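Local coordinates for sarcolemmal membrane-associated protein (Homo sapiens, PDB 6AR0), which joins the STRIPAK phosphatase-kinase assembly, whose extended form dephosphorylates STK3 and so inhibits Hippo signalling, and is represented here by its FHA domain, at residues P2-A6 against L127-D131; F17-V22 against A40-F46; K49-H55 against F105-E111; K66-D71 against E91-I97; L98-I102 against E134-R138. One frame throughout, in Å; residues are numbered along the deposited sequence.

The five contacts lie within and between the two sheets of an FHA beta sandwich, and each mixes buried with exposed residues. Contacts 1 and 4 are antiparallel strand pairings in different sheets; they meet inside, where L127 packs on F67 and I97. Contact 2 spans the two sheets, a buried arginine its polar link, while its F46 reaches L51 and F105 of contact 3. Contact 3, across the chain's centre from contacts 1 and 5, joins the loop 49-55 to 105-111, which includes the strand 109-110, with apolar and histidine packing inside and a salt bridge at the surface. Contact 5 is more polar and lies partly at the surface, S99 and D101 buried; its A135 touches contacts 1 and 4.

Contact 1: residues P2-A6 against L127-D131; sequences PSALA and LFLPD
L5 and F128 form an antiparallel hydrogen-bonded pair that joins the first and last strands of the FHA beta sandwich, bringing the two ends of the domain together. L5 N donates to F128 O at 3.0 Å, and F128 N returns a bond of 2.9 Å to L5 O. Weaker CA-H...O contacts flank this pair, A4 CA with F128 O and L127 CA with L5 O. Beyond the ladder the chains stay close but no longer pair directly, and water 1 bridges S3 O (2.7 Å) and L129 O (2.8 Å).

The apolar contacts fall on both faces. With L5 CG opposite the backbone N about CA-CB (chi1 170°), the leucine runs beside the F128 ring, both side chains pointing the same way, and CD2 of L5 lies 4.0 Å from CD2 of F128. On the other face A6 CB meets L127 CD2, and L127 packs in turn on F67 of strand 66-71 in the facing sheet. The P130 ring lies against A4, its CD 4.0 Å from A4 CB, while F60 touches both residues. At the chain start, P2 CB rests 3.4 Å from the carbonyl oxygen of P130.

Contact 2: residues F17-V22 against A40-F46; sequences FQERHV and AQNNATF
R20 reaches from strand 20-23 into the turn A40-N43 and the start of strand 44-46, and its guanidinium binds backbone carbonyls there. NH1 donates to N43 O at 2.9 Å and to T45 O at 2.8 Å; NH2 adds a 3.1 Å bond to T45 O, so this oxygen is held end-on by two nitrogens. Both carbonyls lie close to the guanidinium plane, although NH1 stands above the plane of each. One face of the guanidinium is covered by the F46 ring, the two planes 27° apart. F46 in turn directs its edge at the face of F17 in an edge-to-face pair, centroids 5.0 Å apart. The bend of R20 at chi2 (-61°) turns the chain toward this site, and a weak bond from NE to Q18 O helps to fix it.

In the next shell, N43 OD1 shapes the acceptor loop: it takes A40 N and T45 N from opposite faces of its plane, the latter closing an Asx turn. H21 N binds Q41 O at 2.9 Å, and water 2 connects H21 O with Q41 OE1. The H21 imidazole is held by E19, NE2 to OE2 being 2.8 Å.

Further out, R20 and V22 pair with F8 and A6 of strand 5-10, F46 pairs with G31 and S33, and the F17 and F46 rings both rest on I121 of strand 117-128, between the two sheets.

Contact 3: residues K49-H55 against F105-E111; sequences KVLSRNH and FGVDVTE
H55 packs its ring on F105 and closes the S-x-x-H sequence, S52 to H55, that is a hallmark of FHA domains. From CB, the torsion chi1 of -167° carries the imidazole away from its own backbone N and toward F105. CD2 lies 4.0 Å from F105 CD1, where the phenyl edge faces the histidine in an offset edge-to-face pair. ND1 accepts S52 N at 3.0 Å, in the ring plane, bracing the loop. CE1 approaches G106 N at 3.7 Å, and NE2, beneath F105 CB, bonds to G77 O. The methyl of an alanine here is likely to leave S52 N and G77 O unmated and to open a gap beside F105.

L51 CD1 also leans on F105 CB, and V50 CG2 sits 4.0 Å from G106 CA, while V50 CG1 slides past V109 CG2 at 3.7 Å. At the outer end the extended K49 meets the bent E111 from the opposite direction: NZ reaches OE2 at 2.9 Å from above the carboxylate plane, 51° out of it.

Contact 4: residues K66-D71 against E91-I97; sequences KFYLQD and ESPPCEI
Strand 66-71 pairs antiparallel with the edge strand 95-97 of the mixed sheet of the FHA sandwich. L69 and C95 exchange backbone bonds, each N to the other's O at 2.9 Å. Toward D71, side-chain bonds join the backbone ones. S92 OG accepts D71 N at 2.9 Å, S92 N donates to D71 O, and the extended Q70 sends NE2 to S92 O at 2.8 Å, nearly straight and in the carbonyl plane.

At the outer corner K66 and E96 cross at about a right angle. The lysine chain bends at chi4 (-69°), which brings NZ within 2.8 Å of E96 OE1 on its syn side, with a weak second bond to OE2. Water 3 joins E96 OE2 to F67 N and I97 O. With a leucine in place of K66, the E96 carboxylate would probably lose its charge mate and be freer to turn.

The Y68 ring lies against P94, CD1 to CB 3.9 Å, and meets W59 of strand 56-61. On the inner face F67 CB touches I97 CG1 at 3.7 Å; I97 continues to I80, I125 and L127, so strands 78-80 and 117-128 of the other sheet back this pair.

Contact 5: residues L98-I102 against E134-R138; sequences LSGDI and EARLR
R138 stretches out alongside the turn made by L98 to D101, its chain extended from CG to NE. NH1 donates a 3.1 Å hydrogen bond to G100 O, near the guanidinium plane, while CD passes D101 OD1 at 3.4 Å. D101 OD1, bonded to N81 ND2, lies 4.0 Å from R138 NE but well out of that plane, so the two interact through charge alone; carboxylate and guanidinium are 68° apart. In the backbone, S99 N donates to R136 O at 2.9 Å and R138 N to S99 O at 3.0 Å.

This type II beta turn links strands 95-97 and 102-105 of the FHA sandwich, with G100 at its positive-phi position (102°). D101 OD2 accepts L98 N at 2.9 Å from above the carboxylate plane, and D101 N closes the turn on L98 O. L98 and R136 run side by side in the same direction, CD2 to CB 3.9 Å. The extended E134 brings OE2 to S99 OG at 2.6 Å, using its anti lone pair; that hydroxyl also accepts L127 N.

Contact 1: residues P2-A6 against L127-D131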
# COMPACT_ATOMS: atom_id res chain seq x y z
N PRO A 2 3.54 -3.10 -22.67
CA PRO A 2 2.71 -3.66 -21.61
C PRO A 2 3.38 -3.61 -20.25
O PRO A 2 4.58 -3.84 -20.12
CB PRO A 2 2.51 -5.11 -22.03
CG PRO A 2 3.64 -5.40 -22.95
CD PRO A 2 3.92 -4.12 -23.66
N SER A 3 2.58 -3.32 -19.24
CA SER A 3 3.07 -3.22 -17.88
C SER A 3 1.90 -3.51 -16.95
O SER A 3 0.84 -2.88 -17.10
CB SER A 3 3.58 -1.79 -17.64
OG SER A 3 4.27 -1.68 -16.42
N ALA A 4 2.10 -4.40 -15.96
CA ALA A 4 1.10 -4.60 -14.91
C ALA A 4 0.92 -3.31 -14.12
O ALA A 4 1.84 -2.51 -13.97
CB ALA A 4 1.53 -5.72 -13.96
N LEU A 5 -0.29 -3.12 -13.60
CA LEU A 5 -0.68 -1.84 -13.03
C LEU A 5 -1.50 -2.05 -11.76
O LEU A 5 -2.42 -2.87 -11.73
CB LEU A 5 -1.54 -1.07 -14.05
CG LEU A 5 -2.25 0.21 -13.59
CD1 LEU A 5 -1.25 1.28 -13.17
CD2 LEU A 5 -3.17 0.72 -14.68
N ALA A 6 -1.18 -1.26 -10.74
CA ALA A 6 -1.99 -1.12 -9.54
C ALA A 6 -2.46 0.32 -9.44
O ALA A 6 -1.63 1.25 -9.44
CB ALA A 6 -1.18 -1.45 -8.29
N LEU A 127 -6.26 -3.87 -9.83
CA LEU A 127 -5.07 -4.54 -10.32
C LEU A 127 -5.31 -5.04 -11.74
O LEU A 127 -6.36 -5.63 -12.02
CB LEU A 127 -4.72 -5.74 -9.44
CG LEU A 127 -4.46 -5.39 -7.97
CD1 LEU A 127 -4.36 -6.67 -7.15
CD2 LEU A 127 -3.19 -4.55 -7.84
N PHE A 128 -4.34 -4.81 -12.61
CA PHE A 128 -4.45 -5.14 -14.03
C PHE A 128 -3.20 -5.86 -14.50
O PHE A 128 -2.07 -5.43 -14.20
CB PHE A 128 -4.70 -3.88 -14.86
CG PHE A 128 -5.88 -3.12 -14.39
CD1 PHE A 128 -7.16 -3.43 -14.82
CD2 PHE A 128 -5.73 -2.15 -13.42
CE1 PHE A 128 -8.26 -2.75 -14.31
CE2 PHE A 128 -6.83 -1.47 -12.92
CZ PHE A 128 -8.09 -1.76 -13.38
N LEU A 129 -3.41 -6.95 -15.24
CA LEU A 129 -2.34 -7.71 -15.84
C LEU A 129 -1.64 -6.87 -16.91
O LEU A 129 -2.19 -5.88 -17.40
CB LEU A 129 -2.92 -8.98 -16.46
CG LEU A 129 -3.76 -9.88 -15.55
CD1 LEU A 129 -4.37 -11.03 -16.33
CD2 LEU A 129 -2.93 -10.41 -14.39
N PRO A 130 -0.43 -7.27 -17.32
CA PRO A 130 0.27 -6.49 -18.35
C PRO A 130 -0.52 -6.31 -19.62
O PRO A 130 -0.38 -5.27 -20.28
CB PRO A 130 1.55 -7.30 -18.59
CG PRO A 130 1.79 -7.96 -17.29
CD PRO A 130 0.43 -8.31 -16.74
N ASP A 131 -1.35 -7.29 -20.00
CA ASP A 131 -2.14 -7.16 -21.22
C ASP A 131 -3.36 -6.26 -21.06
O ASP A 131 -4.08 -6.05 -22.03
CB ASP A 131 -2.53 -8.54 -21.77
CG ASP A 131 -3.53 -9.28 -20.91
OD1 ASP A 131 -4.04 -8.71 -19.93
OD2 ASP A 131 -3.82 -10.45 -21.22
O HOH W 1 -1.86 -3.20 -16.83

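Contact 2: residues F17-V22 against A40-F46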
# COMPACT_ATOMS: atom_id res chain seq x y z
N PHE A 17 -4.72 11.53 -0.07
CA PHE A 17 -3.70 11.38 -1.10
C PHE A 17 -4.38 11.39 -2.45
O PHE A 17 -5.58 11.11 -2.55
CB PHE A 17 -2.84 10.10 -0.92
CG PHE A 17 -3.58 8.80 -1.14
CD1 PHE A 17 -4.23 8.16 -0.09
CD2 PHE A 17 -3.60 8.21 -2.39
CE1 PHE A 17 -4.86 6.96 -0.28
CE2 PHE A 17 -4.24 7.01 -2.59
CZ PHE A 17 -4.86 6.37 -1.54
N GLN A 18 -3.62 11.71 -3.49
CA GLN A 18 -4.14 11.70 -4.85
C GLN A 18 -3.92 10.34 -5.50
O GLN A 18 -2.91 9.67 -5.25
CB GLN A 18 -3.49 12.81 -5.68
CG GLN A 18 -3.71 14.21 -5.12
CD GLN A 18 -5.19 14.55 -4.94
OE1 GLN A 18 -5.98 14.46 -5.88
NE2 GLN A 18 -5.56 14.94 -3.72
N GLU A 19 -4.86 9.96 -6.35
CA GLU A 19 -4.87 8.65 -6.98
C GLU A 19 -3.54 8.33 -7.64
O GLU A 19 -2.94 9.17 -8.33
CB GLU A 19 -5.99 8.63 -8.02
CG GLU A 19 -6.09 7.37 -8.84
CD GLU A 19 -7.32 7.38 -9.74
OE1 GLU A 19 -8.33 8.02 -9.36
OE2 GLU A 19 -7.28 6.77 -10.82
N ARG A 20 -3.09 7.09 -7.46
CA ARG A 20 -1.80 6.63 -7.97
C ARG A 20 -2.01 5.58 -9.05
O ARG A 20 -2.83 4.68 -8.90
CB ARG A 20 -0.93 6.04 -6.86
CG ARG A 20 -0.82 6.91 -5.63
CD ARG A 20 -0.19 8.27 -5.94
NE ARG A 20 -0.10 9.11 -4.75
CZ ARG A 20 0.88 9.05 -3.84
NH1 ARG A 20 1.88 8.20 -3.98
NH2 ARG A 20 0.84 9.84 -2.78
N HIS A 21 -1.27 5.72 -10.15
CA HIS A 21 -1.22 4.74 -11.23
C HIS A 21 0.18 4.14 -11.19
O HIS A 21 1.11 4.70 -11.76
CB HIS A 21 -1.52 5.38 -12.60
CG HIS A 21 -2.92 5.89 -12.72
ND1 HIS A 21 -3.38 6.54 -13.85
CD2 HIS A 21 -3.95 5.84 -11.85
CE1 HIS A 21 -4.65 6.86 -13.66
NE2 HIS A 21 -5.02 6.44 -12.46
N VAL A 22 0.33 3.03 -10.48
CA VAL A 22 1.64 2.47 -10.13
C VAL A 22 1.89 1.26 -11.02
O VAL A 22 1.30 0.20 -10.81
CB VAL A 22 1.72 2.08 -8.64
CG1 VAL A 22 3.10 1.53 -8.31
CG2 VAL A 22 1.39 3.27 -7.75
N ALA A 40 4.50 10.74 -5.90
CA ALA A 40 4.27 11.00 -7.31
C ALA A 40 3.17 10.07 -7.79
O ALA A 40 2.87 9.06 -7.15
CB ALA A 40 5.53 10.77 -8.15
N GLN A 41 2.57 10.41 -8.93
CA GLN A 41 1.47 9.59 -9.44
C GLN A 41 1.90 8.14 -9.65
O GLN A 41 1.08 7.22 -9.49
CB GLN A 41 0.98 10.15 -10.76
CG GLN A 41 -0.03 9.25 -11.43
CD GLN A 41 -0.53 9.85 -12.71
OE1 GLN A 41 -0.38 9.29 -13.79
NE2 GLN A 41 -1.14 11.02 -12.61
N ASN A 42 3.14 7.91 -10.07
CA ASN A 42 3.56 6.57 -10.41
C ASN A 42 4.19 5.83 -9.24
O ASN A 42 4.83 4.80 -9.47
CB ASN A 42 4.51 6.57 -11.61
CG ASN A 42 5.86 7.16 -11.28
OD1 ASN A 42 6.01 7.91 -10.31
ND2 ASN A 42 6.86 6.84 -12.09
N ASN A 43 4.00 6.30 -8.01
CA ASN A 43 4.59 5.60 -6.88
C ASN A 43 3.61 5.46 -5.73
O ASN A 43 2.47 5.96 -5.77
CB ASN A 43 5.95 6.20 -6.49
CG ASN A 43 5.85 7.55 -5.78
OD1 ASN A 43 4.92 7.83 -5.03
ND2 ASN A 43 6.87 8.38 -5.99
N ALA A 44 4.07 4.74 -4.72
CA ALA A 44 3.32 4.46 -3.51
C ALA A 44 4.04 5.05 -2.31
O ALA A 44 4.12 4.44 -1.24
CB ALA A 44 3.04 2.97 -3.37
N THR A 45 4.56 6.26 -2.49
CA THR A 45 5.17 7.05 -1.43
C THR A 45 4.15 8.07 -0.96
O THR A 45 3.55 8.78 -1.78
CB THR A 45 6.43 7.74 -1.93
OG1 THR A 45 7.36 6.74 -2.37
CG2 THR A 45 7.08 8.58 -0.83
N PHE A 46 3.93 8.14 0.35
CA PHE A 46 2.85 8.95 0.91
C PHE A 46 3.37 9.92 1.96
O PHE A 46 4.15 9.54 2.84
CB PHE A 46 1.76 8.07 1.54
CG PHE A 46 1.12 7.12 0.56
CD1 PHE A 46 0.07 7.53 -0.27
CD2 PHE A 46 1.57 5.82 0.45
CE1 PHE A 46 -0.49 6.65 -1.17
CE2 PHE A 46 1.01 4.95 -0.47
CZ PHE A 46 -0.03 5.37 -1.27
O HOH W 2 1.41 6.84 -13.68

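Contact 3: residues K49-H55 against F105-E111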
# COMPACT_ATOMS: atom_id res chain seq x y z
N LYS A 49 2.28 10.67 8.38
CA LYS A 49 3.20 10.55 9.51
C LYS A 49 3.35 9.12 9.98
O LYS A 49 4.43 8.74 10.48
CB LYS A 49 2.67 11.42 10.66
CG LYS A 49 3.64 11.55 11.81
CD LYS A 49 3.11 12.44 12.91
CE LYS A 49 4.11 12.54 14.04
NZ LYS A 49 3.51 13.20 15.21
N VAL A 50 2.28 8.33 9.91
CA VAL A 50 2.26 7.03 10.57
C VAL A 50 2.91 5.93 9.74
O VAL A 50 3.03 4.80 10.24
CB VAL A 50 0.83 6.66 11.02
CG1 VAL A 50 0.22 7.75 11.91
CG2 VAL A 50 -0.06 6.40 9.83
N LEU A 51 3.37 6.22 8.52
CA LEU A 51 4.07 5.22 7.72
C LEU A 51 5.54 5.19 8.07
O LEU A 51 6.15 6.21 8.41
CB LEU A 51 3.96 5.51 6.22
CG LEU A 51 2.73 4.87 5.54
CD1 LEU A 51 1.41 5.46 6.03
CD2 LEU A 51 2.83 4.98 4.04
N SER A 52 6.13 4.00 7.96
CA SER A 52 7.57 3.84 8.02
C SER A 52 8.21 4.20 6.68
O SER A 52 7.55 4.20 5.63
CB SER A 52 7.92 2.41 8.42
OG SER A 52 7.42 2.10 9.71
N ARG A 53 9.51 4.50 6.71
CA ARG A 53 10.22 4.80 5.47
C ARG A 53 10.19 3.62 4.52
O ARG A 53 9.91 3.78 3.32
CB ARG A 53 11.67 5.18 5.79
CG ARG A 53 12.49 5.52 4.55
CD ARG A 53 13.95 5.83 4.89
NE ARG A 53 14.70 6.20 3.69
CZ ARG A 53 15.25 7.40 3.46
NH1 ARG A 53 15.17 8.38 4.35
NH2 ARG A 53 15.89 7.61 2.32
N ASN A 54 10.46 2.42 5.04
CA ASN A 54 10.39 1.18 4.28
C ASN A 54 9.24 0.38 4.87
O ASN A 54 9.43 -0.48 5.73
CB ASN A 54 11.71 0.43 4.36
CG ASN A 54 12.88 1.29 3.97
OD1 ASN A 54 12.90 1.88 2.90
ND2 ASN A 54 13.87 1.39 4.86
N HIS A 55 8.03 0.69 4.44
CA HIS A 55 6.83 0.20 5.10
C HIS A 55 6.37 -1.15 4.54
O HIS A 55 6.11 -2.09 5.30
CB HIS A 55 5.73 1.25 4.96
CG HIS A 55 4.57 1.02 5.86
ND1 HIS A 55 4.34 1.76 6.99
CD2 HIS A 55 3.60 0.08 5.80
CE1 HIS A 55 3.26 1.30 7.59
NE2 HIS A 55 2.79 0.28 6.89
N PHE A 105 -2.11 1.27 5.27
CA PHE A 105 -0.75 1.42 5.79
C PHE A 105 -0.81 2.32 7.01
O PHE A 105 -1.24 3.47 6.92
CB PHE A 105 0.18 2.01 4.74
CG PHE A 105 0.12 1.31 3.42
CD1 PHE A 105 0.50 -0.02 3.30
CD2 PHE A 105 -0.36 1.95 2.29
CE1 PHE A 105 0.43 -0.68 2.09
CE2 PHE A 105 -0.43 1.29 1.07
CZ PHE A 105 -0.05 -0.02 0.97
N GLY A 106 -0.36 1.79 8.14
CA GLY A 106 -0.47 2.48 9.41
C GLY A 106 -1.85 2.33 10.01
O GLY A 106 -2.72 1.63 9.50
N VAL A 107 -2.03 3.01 11.15
CA VAL A 107 -3.32 3.16 11.81
C VAL A 107 -3.43 4.62 12.24
O VAL A 107 -2.43 5.33 12.35
CB VAL A 107 -3.44 2.23 13.05
CG1 VAL A 107 -3.36 0.75 12.64
CG2 VAL A 107 -2.38 2.58 14.11
N ASP A 108 -4.65 5.08 12.49
CA ASP A 108 -4.82 6.40 13.07
C ASP A 108 -4.15 6.43 14.44
O ASP A 108 -4.25 5.48 15.22
CB ASP A 108 -6.30 6.74 13.24
CG ASP A 108 -7.01 7.05 11.93
OD1 ASP A 108 -6.39 6.98 10.86
OD2 ASP A 108 -8.21 7.37 12.00
N VAL A 109 -3.48 7.54 14.75
CA VAL A 109 -2.75 7.69 16.00
C VAL A 109 -3.20 8.99 16.65
O VAL A 109 -2.99 10.07 16.07
CB VAL A 109 -1.23 7.71 15.74
CG1 VAL A 109 -0.47 8.04 17.02
CG2 VAL A 109 -0.75 6.38 15.17
N THR A 110 -3.77 8.92 17.86
CA THR A 110 -3.98 10.12 18.67
C THR A 110 -2.77 10.23 19.59
O THR A 110 -2.47 9.30 20.33
CB THR A 110 -5.27 10.04 19.49
OG1 THR A 110 -6.40 9.94 18.61
CG2 THR A 110 -5.43 11.29 20.37
N GLU A 111 -2.07 11.36 19.51
CA GLU A 111 -0.83 11.52 20.26
C GLU A 111 -1.10 11.39 21.76
O GLU A 111 -2.16 11.79 22.26
CB GLU A 111 -0.21 12.88 19.96
CG GLU A 111 0.23 13.07 18.52
CD GLU A 111 1.38 12.17 18.14
OE1 GLU A 111 2.09 11.68 19.05
OE2 GLU A 111 1.57 11.96 16.92

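Contact 4: residues K66-D71 against E91-I97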
# COMPACT_ATOMS: atom_id res chain seq x y z
N LYS A 66 -0.08 -13.44 -10.31
CA LYS A 66 -0.55 -13.03 -9.00
C LYS A 66 0.16 -11.76 -8.53
O LYS A 66 1.32 -11.52 -8.87
CB LYS A 66 -0.31 -14.14 -7.97
CG LYS A 66 -1.14 -15.42 -8.13
CD LYS A 66 -0.87 -16.44 -6.99
CE LYS A 66 -1.81 -17.64 -7.06
NZ LYS A 66 -3.21 -17.26 -6.74
N PHE A 67 -0.55 -10.97 -7.74
CA PHE A 67 -0.04 -9.75 -7.14
C PHE A 67 0.13 -9.99 -5.65
O PHE A 67 -0.69 -10.68 -5.01
CB PHE A 67 -1.04 -8.61 -7.34
CG PHE A 67 -1.23 -8.18 -8.77
CD1 PHE A 67 -0.61 -7.03 -9.24
CD2 PHE A 67 -2.04 -8.89 -9.62
CE1 PHE A 67 -0.80 -6.63 -10.56
CE2 PHE A 67 -2.23 -8.49 -10.93
CZ PHE A 67 -1.63 -7.36 -11.39
N TYR A 68 1.14 -9.35 -5.07
CA TYR A 68 1.46 -9.55 -3.66
C TYR A 68 1.78 -8.24 -2.96
O TYR A 68 2.29 -7.29 -3.56
CB TYR A 68 2.67 -10.44 -3.48
CG TYR A 68 2.43 -11.85 -3.94
CD1 TYR A 68 1.88 -12.78 -3.07
CD2 TYR A 68 2.72 -12.24 -5.23
CE1 TYR A 68 1.64 -14.08 -3.46
CE2 TYR A 68 2.49 -13.55 -5.64
CZ TYR A 68 1.95 -14.45 -4.75
OH TYR A 68 1.71 -15.75 -5.11
N LEU A 69 1.52 -8.25 -1.66
CA LEU A 69 1.89 -7.20 -0.73
C LEU A 69 2.63 -7.83 0.44
O LEU A 69 2.23 -8.89 0.94
CB LEU A 69 0.62 -6.50 -0.24
CG LEU A 69 0.75 -5.33 0.73
CD1 LEU A 69 1.53 -4.19 0.10
CD2 LEU A 69 -0.63 -4.85 1.17
N GLN A 70 3.72 -7.20 0.88
CA GLN A 70 4.50 -7.69 2.00
C GLN A 70 4.83 -6.53 2.93
O GLN A 70 5.33 -5.49 2.48
CB GLN A 70 5.79 -8.33 1.50
CG GLN A 70 6.64 -8.90 2.59
CD GLN A 70 7.83 -9.63 2.04
OE1 GLN A 70 8.39 -9.24 1.01
NE2 GLN A 70 8.21 -10.72 2.69
N ASP A 71 4.60 -6.72 4.22
CA ASP A 71 5.02 -5.73 5.21
C ASP A 71 6.50 -5.93 5.49
O ASP A 71 6.94 -7.05 5.78
CB ASP A 71 4.21 -5.91 6.50
CG ASP A 71 4.53 -4.86 7.53
OD1 ASP A 71 5.69 -4.80 7.97
OD2 ASP A 71 3.60 -4.08 7.85
N GLU A 91 8.51 -8.61 9.78
CA GLU A 91 8.25 -8.82 8.37
C GLU A 91 7.11 -9.82 8.22
O GLU A 91 7.01 -10.78 8.98
CB GLU A 91 9.52 -9.37 7.69
CG GLU A 91 9.46 -9.42 6.17
CD GLU A 91 10.69 -10.07 5.57
OE1 GLU A 91 10.97 -11.24 5.91
OE2 GLU A 91 11.37 -9.42 4.75
N SER A 92 6.25 -9.59 7.23
CA SER A 92 5.25 -10.58 6.89
C SER A 92 5.73 -11.45 5.75
O SER A 92 6.66 -11.09 5.03
CB SER A 92 3.94 -9.90 6.47
OG SER A 92 3.97 -9.40 5.14
N PRO A 93 5.11 -12.60 5.54
CA PRO A 93 5.28 -13.29 4.26
C PRO A 93 4.61 -12.50 3.15
O PRO A 93 3.82 -11.59 3.42
CB PRO A 93 4.58 -14.63 4.48
CG PRO A 93 3.61 -14.39 5.55
CD PRO A 93 4.11 -13.26 6.39
N PRO A 94 4.89 -12.83 1.90
CA PRO A 94 4.08 -12.27 0.80
C PRO A 94 2.63 -12.68 0.98
O PRO A 94 2.34 -13.84 1.24
CB PRO A 94 4.70 -12.91 -0.45
CG PRO A 94 6.08 -13.29 -0.03
CD PRO A 94 5.95 -13.72 1.40
N CYS A 95 1.72 -11.73 0.79
CA CYS A 95 0.29 -11.95 0.94
C CYS A 95 -0.38 -11.54 -0.37
O CYS A 95 -0.22 -10.41 -0.82
CB CYS A 95 -0.25 -11.15 2.11
SG CYS A 95 0.33 -11.70 3.72
N GLU A 96 -1.11 -12.46 -0.98
CA GLU A 96 -1.72 -12.17 -2.27
C GLU A 96 -2.84 -11.14 -2.13
O GLU A 96 -3.68 -11.23 -1.22
CB GLU A 96 -2.28 -13.45 -2.90
CG GLU A 96 -2.85 -13.19 -4.27
CD GLU A 96 -3.32 -14.42 -5.02
OE1 GLU A 96 -3.24 -15.54 -4.49
OE2 GLU A 96 -3.76 -14.26 -6.19
N ILE A 97 -2.84 -10.18 -3.05
CA ILE A 97 -3.87 -9.16 -3.15
C ILE A 97 -4.66 -9.36 -4.44
O ILE A 97 -4.13 -9.81 -5.47
CB ILE A 97 -3.32 -7.72 -3.02
CG1 ILE A 97 -2.14 -7.50 -3.97
CG2 ILE A 97 -2.92 -7.45 -1.57
CD1 ILE A 97 -1.70 -6.03 -4.10
O HOH W 3 -3.38 -11.78 -7.36
O HOH W 4 11.02 -7.86 1.68

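Contact 5: residues L98-I102 against E134-R138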
# COMPACT_ATOMS: atom_id res chain seq x y z
N LEU A 98 -5.95 -9.03 -4.37
CA LEU A 98 -6.89 -9.20 -5.46
C LEU A 98 -7.51 -7.84 -5.77
O LEU A 98 -7.51 -6.92 -4.94
CB LEU A 98 -7.98 -10.21 -5.11
CG LEU A 98 -7.55 -11.65 -4.80
CD1 LEU A 98 -8.77 -12.49 -4.60
CD2 LEU A 98 -6.64 -12.26 -5.84
N SER A 99 -8.02 -7.70 -6.98
CA SER A 99 -8.55 -6.42 -7.39
C SER A 99 -9.82 -6.11 -6.61
O SER A 99 -10.74 -6.94 -6.54
CB SER A 99 -8.83 -6.43 -8.89
OG SER A 99 -8.96 -5.09 -9.33
N GLY A 100 -9.87 -4.92 -6.01
CA GLY A 100 -10.95 -4.53 -5.12
C GLY A 100 -10.63 -4.59 -3.65
O GLY A 100 -11.46 -4.17 -2.82
N ASP A 101 -9.46 -5.09 -3.28
CA ASP A 101 -9.06 -5.10 -1.89
C ASP A 101 -8.94 -3.68 -1.34
O ASP A 101 -8.63 -2.72 -2.06
CB ASP A 101 -7.72 -5.80 -1.71
CG ASP A 101 -7.79 -7.30 -1.75
OD1 ASP A 101 -8.90 -7.88 -1.70
OD2 ASP A 101 -6.70 -7.91 -1.83
N ILE A 102 -9.17 -3.56 -0.04
CA ILE A 102 -8.92 -2.34 0.71
C ILE A 102 -7.60 -2.54 1.45
O ILE A 102 -7.48 -3.44 2.28
CB ILE A 102 -10.06 -2.02 1.68
CG1 ILE A 102 -11.39 -1.90 0.94
CG2 ILE A 102 -9.73 -0.76 2.48
CD1 ILE A 102 -11.40 -0.87 -0.15
N GLU A 134 -8.22 -7.01 -16.17
CA GLU A 134 -8.24 -6.93 -14.72
C GLU A 134 -7.85 -8.27 -14.12
O GLU A 134 -8.20 -9.33 -14.65
CB GLU A 134 -9.62 -6.50 -14.21
CG GLU A 134 -9.62 -6.17 -12.74
CD GLU A 134 -10.85 -5.42 -12.31
OE1 GLU A 134 -11.80 -5.26 -13.11
OE2 GLU A 134 -10.87 -4.98 -11.14
N ALA A 135 -7.10 -8.21 -13.03
CA ALA A 135 -6.65 -9.40 -12.31
C ALA A 135 -7.82 -10.09 -11.61
O ALA A 135 -8.95 -9.61 -11.63
CB ALA A 135 -5.61 -9.00 -11.27
N ARG A 136 -7.53 -11.23 -10.98
CA ARG A 136 -8.55 -11.91 -10.19
C ARG A 136 -9.20 -10.93 -9.21
O ARG A 136 -8.52 -10.12 -8.58
CB ARG A 136 -7.90 -13.08 -9.44
CG ARG A 136 -8.87 -14.08 -8.86
CD ARG A 136 -9.38 -15.08 -9.89
NE ARG A 136 -8.28 -15.82 -10.54
CZ ARG A 136 -7.83 -15.60 -11.77
NH1 ARG A 136 -8.39 -14.70 -12.57
NH2 ARG A 136 -6.80 -16.30 -12.22
N LEU A 137 -10.53 -10.96 -9.17
CA LEU A 137 -11.33 -10.11 -8.31
C LEU A 137 -11.51 -10.67 -6.90
O LEU A 137 -11.73 -11.88 -6.71
CB LEU A 137 -12.72 -9.93 -8.91
CG LEU A 137 -12.78 -9.58 -10.39
CD1 LEU A 137 -14.21 -9.46 -10.83
CD2 LEU A 137 -12.02 -8.31 -10.69
N ARG A 138 -11.45 -9.76 -5.93
CA ARG A 138 -11.87 -10.06 -4.58
C ARG A 138 -13.31 -10.56 -4.58
O ARG A 138 -14.18 -10.04 -5.29
CB ARG A 138 -11.77 -8.79 -3.75
CG ARG A 138 -12.25 -8.87 -2.34
CD ARG A 138 -12.25 -7.48 -1.76
NE ARG A 138 -12.70 -7.47 -0.40
CZ ARG A 138 -12.95 -6.38 0.31
NH1 ARG A 138 -12.76 -5.18 -0.22
NH2 ARG A 138 -13.36 -6.49 1.55